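Local coordinates for cellulose 1,4-beta-cellobiosidase (Thermobifida fusca, PDB 4JJJ), which probably hydrolyses cellulose to release cellobiose, this chain being the family 48 glycoside hydrolase domain of a longer protein that also has a carbohydrate-binding module, at residues N122-Q127 with A281-G287; Q231-W235 with Q427-V431; Q327-Y333 with F356-F362. The protein carries 1 engineered substitution. All blocks are in the same frame, centred on the assembly; numbering follows the deposited sequence. Where two conformers were deposited one is given.

Contact 1. Residues N122-Q127 with A281-G287; sequences NVPVGQ and ATSCPGG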
loop_
_atom_site.group_PDB
_atom_site.type_symbol
_atom_site.label_atom_id
_atom_site.label_comp_id
_atom_site.label_asym_id
_atom_site.label_seq_id
_atom_site.Cartn_x
_atom_site.Cartn_y
_atom_site.Cartn_z
ATOM N N ASN A 122 25.749 -3.504 18.095
ATOM C CA ASN A 122 25.927 -4.906 18.611
ATOM C C ASN A 122 24.890 -5.869 18.063
ATOM O O ASN A 122 24.961 -7.050 18.342
ATOM C CB ASN A 122 25.937 -4.963 20.150
ATOM C CG ASN A 122 24.619 -4.552 20.794
ATOM O OD1 ASN A 122 23.728 -3.980 20.178
ATOM N ND2 ASN A 122 24.496 -4.851 22.066
ATOM N N VAL A 123 23.915 -5.369 17.275
ATOM C CA VAL A 123 22.899 -6.246 16.726
ATOM C C VAL A 123 23.338 -6.654 15.332
ATOM O O VAL A 123 23.575 -5.806 14.505
ATOM C CB VAL A 123 21.555 -5.545 16.712
ATOM C CG1 VAL A 123 20.594 -6.314 15.842
ATOM C CG2 VAL A 123 21.004 -5.373 18.107
ATOM N N PRO A 124 23.539 -7.950 15.102
ATOM C CA PRO A 124 23.945 -8.407 13.789
ATOM C C PRO A 124 22.898 -8.118 12.680
ATOM O O PRO A 124 21.735 -8.310 12.920
ATOM C CB PRO A 124 24.162 -9.894 13.978
ATOM C CG PRO A 124 24.230 -10.123 15.438
ATOM C CD PRO A 124 23.518 -9.036 16.109
ATOM N N VAL A 125 23.391 -7.606 11.574
ATOM C CA VAL A 125 22.655 -7.394 10.317
ATOM C C VAL A 125 23.226 -8.357 9.281
ATOM O O VAL A 125 24.478 -8.557 9.097
ATOM C CB VAL A 125 22.714 -5.928 9.894
ATOM C CG1 VAL A 125 21.958 -5.558 8.604
ATOM C CG2 VAL A 125 22.196 -5.077 11.057
ATOM N N GLY A 126 22.291 -8.970 8.536
ATOM C CA GLY A 126 22.721 -9.879 7.481
ATOM C C GLY A 126 23.241 -9.244 6.225
ATOM O O GLY A 126 23.357 -8.001 6.123
ATOM N N GLN A 127 23.635 -10.088 5.302
ATOM C CA GLN A 127 24.100 -9.684 3.993
ATOM C C GLN A 127 22.834 -9.517 3.086
ATOM O O GLN A 127 21.896 -10.286 3.143
ATOM C CB GLN A 127 25.047 -10.739 3.414
ATOM C CG GLN A 127 26.450 -10.636 4.157
ATOM C CD GLN A 127 27.557 -11.564 3.623
ATOM O OE1 GLN A 127 27.284 -12.474 2.842
ATOM N NE2 GLN A 127 28.820 -11.342 4.076
ATOM N N ALA A 281 17.425 -9.453 19.471
ATOM C CA ALA A 281 18.146 -8.798 18.458
ATOM C C ALA A 281 19.649 -9.121 18.412
ATOM O O ALA A 281 20.178 -9.283 17.347
ATOM C CB ALA A 281 17.907 -7.319 18.497
ATOM N N THR A 282 20.313 -9.333 19.574
ATOM C CA THR A 282 21.744 -9.667 19.534
ATOM C C THR A 282 22.005 -11.140 19.277
ATOM O O THR A 282 23.079 -11.437 18.824
ATOM C CB THR A 282 22.481 -9.270 20.858
ATOM O OG1 THR A 282 21.746 -9.867 21.941
ATOM C CG2 THR A 282 22.444 -7.787 21.002
ATOM N N SER A 283 20.992 -11.987 19.437
ATOM C CA SER A 283 21.063 -13.449 19.340
ATOM C C SER A 283 20.705 -13.929 17.960
ATOM O O SER A 283 21.369 -14.804 17.427
ATOM C CB SER A 283 20.071 -14.137 20.297
ATOM O OG SER A 283 20.524 -14.056 21.619
ATOM N N CYS A 284 19.650 -13.356 17.386
ATOM C CA CYS A 284 19.187 -13.792 16.033
ATOM C C CYS A 284 20.261 -13.484 15.033
ATOM O O CYS A 284 20.636 -12.347 14.897
ATOM C CB CYS A 284 17.848 -13.189 15.736
ATOM S SG CYS A 284 17.271 -13.726 14.067
ATOM N N PRO A 285 20.743 -14.470 14.305
ATOM C CA PRO A 285 21.901 -14.234 13.476
ATOM C C PRO A 285 21.615 -13.491 12.210
ATOM O O PRO A 285 20.508 -13.570 11.631
ATOM C CB PRO A 285 22.404 -15.632 13.083
ATOM C CG PRO A 285 21.312 -16.510 13.357
ATOM C CD PRO A 285 20.381 -15.901 14.349
ATOM N N GLY A 286 22.630 -12.821 11.754
ATOM C CA GLY A 286 22.559 -12.221 10.443
ATOM C C GLY A 286 22.344 -13.296 9.400
ATOM O O GLY A 286 22.979 -14.348 9.433
ATOM N N GLY A 287 21.587 -13.002 8.357
ATOM C CA GLY A 287 21.471 -13.890 7.257
ATOM C C GLY A 287 22.651 -13.898 6.343
ATOM O O GLY A 287 23.457 -12.926 6.280
#

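Contact 2. Residues Q231-W235 with Q427-V431; sequences QVMFW and QLYYV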
loop_
_atom_site.group_PDB
_atom_site.type_symbol
_atom_site.label_atom_id
_atom_site.label_comp_id
_atom_site.label_asym_id
_atom_site.label_seq_id
_atom_site.Cartn_x
_atom_site.Cartn_y
_atom_site.Cartn_z
ATOM N N GLN A 231 0.845 -6.808 -11.786
ATOM C CA GLN A 231 -0.375 -7.446 -12.106
ATOM C C GLN A 231 -1.115 -6.772 -13.283
ATOM O O GLN A 231 -1.615 -7.439 -14.172
ATOM C CB GLN A 231 -1.283 -7.412 -10.846
ATOM C CG GLN A 231 -2.650 -7.885 -11.040
ATOM C CD GLN A 231 -3.560 -7.568 -9.870
ATOM O OE1 GLN A 231 -3.160 -6.880 -8.958
ATOM N NE2 GLN A 231 -4.796 -8.130 -9.879
ATOM N N VAL A 232 -1.120 -5.455 -13.292
ATOM C CA VAL A 232 -1.761 -4.694 -14.403
ATOM C C VAL A 232 -1.093 -5.052 -15.727
ATOM O O VAL A 232 -1.766 -5.319 -16.742
ATOM C CB VAL A 232 -1.708 -3.159 -14.193
ATOM C CG1 VAL A 232 -2.084 -2.446 -15.483
ATOM C CG2 VAL A 232 -2.552 -2.826 -13.004
ATOM N N MET A 233 0.248 -5.195 -15.702
ATOM C CA MET A 233 0.953 -5.444 -16.929
ATOM C C MET A 233 0.777 -6.880 -17.364
ATOM O O MET A 233 0.841 -7.173 -18.577
ATOM C CB MET A 233 2.393 -5.023 -16.788
ATOM C CG MET A 233 2.588 -3.550 -16.667
ATOM S SD MET A 233 1.716 -2.540 -17.928
ATOM C CE MET A 233 2.280 -3.267 -19.306
ATOM N N PHE A 234 0.557 -7.850 -16.485
ATOM C CA PHE A 234 0.131 -9.192 -16.925
ATOM C C PHE A 234 -1.103 -9.089 -17.804
ATOM O O PHE A 234 -1.242 -9.625 -18.900
ATOM C CB PHE A 234 -0.171 -10.097 -15.745
ATOM C CG PHE A 234 -0.872 -11.329 -16.124
ATOM C CD1 PHE A 234 -0.197 -12.426 -16.628
ATOM C CD2 PHE A 234 -2.211 -11.424 -15.996
ATOM C CE1 PHE A 234 -0.855 -13.582 -17.008
ATOM C CE2 PHE A 234 -2.899 -12.538 -16.341
ATOM C CZ PHE A 234 -2.221 -13.657 -16.917
ATOM N N TRP A 235 -2.066 -8.304 -17.350
ATOM C CA TRP A 235 -3.323 -8.122 -18.084
ATOM C C TRP A 235 -3.142 -7.341 -19.359
ATOM O O TRP A 235 -3.697 -7.749 -20.399
ATOM C CB TRP A 235 -4.395 -7.475 -17.190
ATOM C CG TRP A 235 -4.883 -8.499 -16.184
ATOM C CD1 TRP A 235 -4.684 -8.479 -14.800
ATOM C CD2 TRP A 235 -5.573 -9.703 -16.485
ATOM N NE1 TRP A 235 -5.221 -9.658 -14.257
ATOM C CE2 TRP A 235 -5.818 -10.383 -15.266
ATOM C CE3 TRP A 235 -6.037 -10.282 -17.665
ATOM C CZ2 TRP A 235 -6.506 -11.630 -15.215
ATOM C CZ3 TRP A 235 -6.662 -11.477 -17.625
ATOM C CH2 TRP A 235 -6.873 -12.184 -16.374
ATOM N N GLN A 427 -8.590 -13.807 -9.555
ATOM C CA GLN A 427 -8.043 -13.631 -10.888
ATOM C C GLN A 427 -7.116 -14.852 -11.244
ATOM O O GLN A 427 -7.207 -15.368 -12.353
ATOM C CB GLN A 427 -7.252 -12.383 -11.043
ATOM C CG GLN A 427 -8.083 -11.099 -11.149
ATOM C CD GLN A 427 -7.212 -9.902 -11.552
ATOM O OE1 GLN A 427 -6.009 -9.918 -11.640
ATOM N NE2 GLN A 427 -7.898 -8.827 -11.741
ATOM N N LEU A 428 -6.276 -15.271 -10.322
ATOM C CA LEU A 428 -5.471 -16.467 -10.556
ATOM C C LEU A 428 -6.338 -17.649 -10.896
ATOM O O LEU A 428 -6.042 -18.418 -11.859
ATOM C CB LEU A 428 -4.591 -16.738 -9.340
ATOM C CG LEU A 428 -3.775 -17.991 -9.436
ATOM C CD1 LEU A 428 -2.681 -17.773 -10.534
ATOM C CD2 LEU A 428 -3.135 -18.306 -8.072
ATOM N N TYR A 429 -7.363 -17.875 -10.074
ATOM C CA TYR A 429 -8.285 -18.976 -10.274
ATOM C C TYR A 429 -8.942 -18.907 -11.662
ATOM O O TYR A 429 -8.953 -19.864 -12.398
ATOM C CB TYR A 429 -9.352 -18.942 -9.167
ATOM C CG TYR A 429 -10.381 -19.996 -9.254
ATOM C CD1 TYR A 429 -10.064 -21.348 -9.351
ATOM C CD2 TYR A 429 -11.687 -19.636 -9.301
ATOM C CE1 TYR A 429 -11.061 -22.282 -9.484
ATOM C CE2 TYR A 429 -12.714 -20.563 -9.425
ATOM C CZ TYR A 429 -12.393 -21.889 -9.520
ATOM O OH TYR A 429 -13.453 -22.843 -9.569
ATOM N N TYR A 430 -9.340 -17.683 -12.084
ATOM C CA TYR A 430 -9.831 -17.493 -13.438
ATOM C C TYR A 430 -8.807 -17.916 -14.478
ATOM O O TYR A 430 -9.177 -18.616 -15.466
ATOM C CB TYR A 430 -10.283 -16.061 -13.599
ATOM C CG TYR A 430 -10.533 -15.625 -15.014
ATOM C CD1 TYR A 430 -11.498 -16.264 -15.795
ATOM C CD2 TYR A 430 -9.831 -14.573 -15.539
ATOM C CE1 TYR A 430 -11.687 -15.864 -17.112
ATOM C CE2 TYR A 430 -10.065 -14.142 -16.871
ATOM C CZ TYR A 430 -10.989 -14.815 -17.654
ATOM O OH TYR A 430 -11.194 -14.308 -18.959
ATOM N N VAL A 431 -7.578 -17.458 -14.336
ATOM C CA VAL A 431 -6.527 -17.707 -15.346
ATOM C C VAL A 431 -6.185 -19.179 -15.447
ATOM O O VAL A 431 -6.180 -19.719 -16.606
ATOM C CB VAL A 431 -5.327 -16.847 -15.101
ATOM C CG1 VAL A 431 -4.208 -17.224 -16.045
ATOM C CG2 VAL A 431 -5.713 -15.339 -15.214
#

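Contact 3. Residues Q327-Y333 with F356-F362; sequences QNVLAAY and FDRQLEF. With ZN (zinc ion), chain T.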
loop_
_atom_site.group_PDB
_atom_site.type_symbol
_atom_site.label_atom_id
_atom_site.label_comp_id
_atom_site.label_asym_id
_atom_site.label_seq_id
_atom_site.Cartn_x
_atom_site.Cartn_y
_atom_site.Cartn_z
ATOM N N GLN A 327 -0.704 -9.409 -0.323
ATOM C CA GLN A 327 -0.178 -10.467 -1.165
ATOM C C GLN A 327 -0.798 -10.434 -2.545
ATOM O O GLN A 327 -1.952 -10.017 -2.682
ATOM C CB GLN A 327 -0.359 -11.858 -0.532
ATOM C CG GLN A 327 0.096 -11.950 0.950
ATOM C CD GLN A 327 1.529 -11.410 1.127
ATOM O OE1 GLN A 327 1.699 -10.413 1.920
ATOM N NE2 GLN A 327 2.426 -11.833 0.411
ATOM N N ASN A 328 -0.053 -10.923 -3.515
ATOM C CA ASN A 328 -0.519 -10.806 -4.877
ATOM C C ASN A 328 -0.091 -12.024 -5.632
ATOM O O ASN A 328 0.947 -12.041 -6.296
ATOM C CB ASN A 328 -0.018 -9.523 -5.539
ATOM C CG ASN A 328 -0.809 -9.166 -6.754
ATOM O OD1 ASN A 328 -1.196 -10.031 -7.531
ATOM N ND2 ASN A 328 -1.113 -7.867 -6.918
ATOM N N VAL A 329 -0.966 -13.019 -5.518
ATOM C CA VAL A 329 -0.613 -14.300 -6.100
ATOM C C VAL A 329 -0.656 -14.214 -7.637
ATOM O O VAL A 329 -0.030 -15.061 -8.324
ATOM C CB VAL A 329 -1.517 -15.384 -5.580
ATOM C CG1 VAL A 329 -1.221 -15.574 -4.085
ATOM C CG2 VAL A 329 -2.982 -15.227 -5.934
ATOM N N LEU A 330 -1.397 -13.263 -8.175
ATOM C CA LEU A 330 -1.448 -13.080 -9.633
ATOM C C LEU A 330 -0.166 -12.477 -10.125
ATOM O O LEU A 330 0.425 -13.025 -11.072
ATOM C CB LEU A 330 -2.685 -12.189 -9.973
ATOM C CG LEU A 330 -3.095 -11.973 -11.423
ATOM C CD1 LEU A 330 -1.988 -11.287 -12.230
ATOM C CD2 LEU A 330 -3.477 -13.295 -12.101
ATOM N N ALA A 331 0.333 -11.450 -9.500
ATOM C CA ALA A 331 1.654 -10.913 -9.801
ATOM C C ALA A 331 2.751 -11.986 -9.646
ATOM O O ALA A 331 3.674 -12.010 -10.475
ATOM C CB ALA A 331 1.948 -9.692 -8.991
ATOM N N ALA A 332 2.669 -12.789 -8.580
ATOM C CA ALA A 332 3.692 -13.836 -8.340
ATOM C C ALA A 332 3.676 -14.914 -9.425
ATOM O O ALA A 332 4.745 -15.329 -9.924
ATOM C CB ALA A 332 3.586 -14.406 -6.968
ATOM N N TYR A 333 2.457 -15.252 -9.854
ATOM C CA TYR A 333 2.297 -16.215 -10.959
ATOM C C TYR A 333 2.931 -15.584 -12.173
ATOM O O TYR A 333 3.678 -16.282 -12.920
ATOM C CB TYR A 333 0.777 -16.411 -11.198
ATOM C CG TYR A 333 0.521 -17.036 -12.563
ATOM C CD1 TYR A 333 0.725 -18.366 -12.723
ATOM C CD2 TYR A 333 -0.000 -16.301 -13.563
ATOM C CE1 TYR A 333 0.423 -18.965 -13.962
ATOM C CE2 TYR A 333 -0.206 -16.864 -14.804
ATOM C CZ TYR A 333 0.035 -18.173 -14.940
ATOM O OH TYR A 333 -0.245 -18.777 -16.198
ATOM N N PHE A 356 5.376 -17.266 -4.991
ATOM C CA PHE A 356 4.059 -17.678 -5.457
ATOM C C PHE A 356 3.498 -18.763 -4.527
ATOM O O PHE A 356 2.364 -18.689 -4.016
ATOM C CB PHE A 356 4.149 -18.096 -6.900
ATOM C CG PHE A 356 2.879 -18.620 -7.521
ATOM C CD1 PHE A 356 1.684 -17.964 -7.372
ATOM C CD2 PHE A 356 2.867 -19.748 -8.326
ATOM C CE1 PHE A 356 0.518 -18.414 -7.962
ATOM C CE2 PHE A 356 1.737 -20.208 -8.945
ATOM C CZ PHE A 356 0.540 -19.545 -8.765
ATOM N N ASP A 357 4.276 -19.821 -4.364
ATOM C CA ASP A 357 3.920 -20.922 -3.472
ATOM C C ASP A 357 3.736 -20.459 -2.017
ATOM O O ASP A 357 2.685 -20.758 -1.396
ATOM C CB ASP A 357 5.004 -21.997 -3.535
ATOM C CG ASP A 357 4.870 -23.064 -2.470
ATOM O OD1 ASP A 357 3.779 -23.647 -2.451
ATOM O OD2 ASP A 357 5.841 -23.211 -1.634
ATOM N N ARG A 358 4.726 -19.738 -1.493
ATOM C CA ARG A 358 4.706 -19.320 -0.119
ATOM C C ARG A 358 3.469 -18.399 0.205
ATOM O O ARG A 358 2.807 -18.536 1.239
ATOM C CB ARG A 358 5.951 -18.564 0.274
ATOM C CG ARG A 358 6.147 -18.409 1.776
ATOM C CD ARG A 358 6.486 -19.691 2.487
ATOM N NE ARG A 358 7.699 -20.368 2.073
ATOM C CZ ARG A 358 8.904 -20.058 2.595
ATOM N NH1 ARG A 358 9.086 -19.083 3.440
ATOM N NH2 ARG A 358 9.963 -20.745 2.249
ATOM N N GLN A 359 3.151 -17.519 -0.751
ATOM C CA GLN A 359 2.021 -16.612 -0.530
ATOM C C GLN A 359 0.729 -17.417 -0.469
ATOM O O GLN A 359 -0.123 -17.143 0.390
ATOM C CB GLN A 359 1.939 -15.592 -1.653
ATOM C CG GLN A 359 3.038 -14.524 -1.631
ATOM C CD GLN A 359 2.795 -13.424 -2.646
ATOM O OE1 GLN A 359 1.677 -12.982 -2.908
ATOM N NE2 GLN A 359 3.875 -13.087 -3.328
ATOM N N LEU A 360 0.516 -18.429 -1.329
ATOM C CA LEU A 360 -0.675 -19.207 -1.234
ATOM C C LEU A 360 -0.740 -19.994 0.056
ATOM O O LEU A 360 -1.870 -20.094 0.630
ATOM C CB LEU A 360 -0.798 -20.161 -2.437
ATOM C CG LEU A 360 -1.221 -19.419 -3.742
ATOM C CD1 LEU A 360 -0.811 -20.302 -4.947
ATOM C CD2 LEU A 360 -2.711 -19.134 -3.676
ATOM N N GLU A 361 0.348 -20.551 0.535
ATOM C CA GLU A 361 0.328 -21.257 1.851
ATOM C C GLU A 361 -0.015 -20.300 3.001
ATOM O O GLU A 361 -0.865 -20.629 3.794
ATOM C CB GLU A 361 1.685 -21.836 2.126
ATOM C CG GLU A 361 2.007 -23.006 1.259
ATOM C CD GLU A 361 3.244 -23.772 1.731
ATOM O OE1 GLU A 361 3.648 -23.682 2.885
ATOM O OE2 GLU A 361 3.925 -24.469 0.903
ATOM N N PHE A 362 0.575 -19.102 2.959
ATOM C CA PHE A 362 0.308 -18.049 3.959
ATOM C C PHE A 362 -1.150 -17.646 4.026
ATOM O O PHE A 362 -1.754 -17.641 5.082
ATOM C CB PHE A 362 1.153 -16.824 3.572
ATOM C CG PHE A 362 1.077 -15.634 4.437
ATOM C CD1 PHE A 362 1.587 -15.617 5.705
ATOM C CD2 PHE A 362 0.690 -14.400 3.889
ATOM C CE1 PHE A 362 1.634 -14.454 6.454
ATOM C CE2 PHE A 362 0.750 -13.250 4.666
ATOM C CZ PHE A 362 1.214 -13.253 5.926
HETATM ZN ZN ZN T . 3.677 -25.010 -0.987
HETATM O O HOH W 1 5.034 -26.531 -1.245
#

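Contact 1. Residues N122-Q127 with A281-G287
Q127 N donates to G287 O at 3.0 Å, the single hydrogen bond between the two segments and a nearly straight one (169° at the hydrogen). Beside it the chains, running in the same direction, meet backbone to backbone: G126 CA comes to 3.4 Å from G287 O, and G126 N lies 3.8 Å from G286 CA. A CB on G126 would collide with G287 N, so the close approach probably relies on the lack of a side chain there; at G286 a CB would be tight against V125 O.

Apolar contacts take over at the other end. V123 holds CG1 trans to its own amide nitrogen (chi1 166°), which sets its two methyls against different parts of A281: CG1 rests 3.4 Å from A281 O, while CG2 meets A281 CB at 3.7 Å. The ring of P124 lies against the turn, with P124 CD 3.6 Å from A281 O and also close to T282 O. Near the surface, T282 turns CG2 to N122, 3.7 Å from N122 ND2 and equally close to the N122 carbonyl oxygen. Y105 packs on both V123 and A281.

Polar bonds from outside link the segments through K273, whose NZ hydrogen-bonds P124 O of one and A281 O and C284 O of the other. The C284-C278 disulfide braces the second loop internally. The chemistry implies a contact made without charged side chains of its own: glycine backbone, proline and small methyl groups give the fit, and K273, earlier in the same loop as 281-287, gathers carbonyl oxygens from both segments.

Contact 2. Residues Q231-W235 with Q427-V431
Q427 OE1 accepts two hydrogen bonds across this buried contact, from Q231 NE2 at 2.8 Å and from W235 NE1 at 2.7 Å. The donors arrive from opposite faces of the Q427 amide, each well above the carbonyl plane, so the oxygen is gripped between them. The Q231 bond is the straighter (160° at the hydrogen) and lies in the Q231 amide plane, whereas the oxygen sits somewhat tilted from the indole plane. Both glutamine chains are extended beyond CG and cross at about a right angle.

Farther along, the six-membered ring of the indole carries the packing, through CH2: W235 CH2 lies 3.6 Å from V431 CG2 and 3.8 Å from Y430 CE2, approaching the tyrosine ring at its edge. F234 CE2 sits over one face of the indole and also reaches V431 CG2 at 4.1 Å. The axes of the two segments stay 13.3 Å apart at 27°, so long side chains bridge the gap, with L330 of helix 329-337 touching Q231, F234 and Q427. Nearly parallel helices joined in this way are consistent with the inner ring of the (α/α)6 barrel of family 48.

Contact 3. Residues Q327-Y333 with F356-F362
Q359 reaches across to the start of helix 329-337, where its OE1 accepts from N328 N at 2.8 Å. The donor is slightly tilted from the carbonyl plane. Extension of the Q359 chain beyond CG carries the amide over to the turn, and OE1 also lies close to Q327 CB, while NE2 bonds S355 OG and passes beside A332 CB. N328 is the N-cap of the helix, its OD1 taking A331 N, so Q359 holds the backbone of the very residue that caps the helix. Replacing Q359 by an alanine would probably leave N328 N without this acceptor and open a gap beside Q327 CB and A332, letting the helix start shift.

F356 lies alongside Y333, both pointing the same way. The F356 ring offers a face to Y333 CB in a CH-pi contact, 4.2 Å from the centroid; the two rings themselves meet obliquely, 58° apart. Y333 CG is trans to the backbone N (chi1 163°), and the phenol end leads away from helix 356-362. F356 CE1 comes to 3.4 Å from V329 O. The axes of segments 329-333 and 356-362 run antiparallel at 159° and 9.2 Å apart, the pairing of consecutive helices from which (α/α)6 barrels are built.

The small side chain of A332 permits a close approach here: A332 CB touches F356 CA at 3.6 Å. V329 crosses L360 at about a right angle, V329 CG1 meeting L360 CG at 3.9 Å, and Q327 CG comes to the edge of the F362 ring. R436 makes a cation-pi contact with F356. D357 OD1 and E361 OE2, which take no part in the helix contact, bind a zinc ion together with a water, and Y396 OH and W478 NE1 both hydrogen-bond E361 OE1.

How the contacts relate
Contacts 2 and 3 form one continuous buried region, their centres 12 Å apart: Q231 OE1 and N328 ND2 are 3.1 Å apart, probably hydrogen-bonded, and L428 CD2 packs on F356 CE1. Along the chain contact 3 is nested inside the loop that contact 2 closes. Both lie near N224, the engineered residue at the predicted nucleophile position, with the side chains of N328 about 6 Å and of Q231 about 7 Å from it. Contact 1 stands apart, its centre about 38 Å from that of contact 2 and 28 Å from that of contact 3. It lies by the bound glycan, the V125 side chain about 8 Å from a glucose unit.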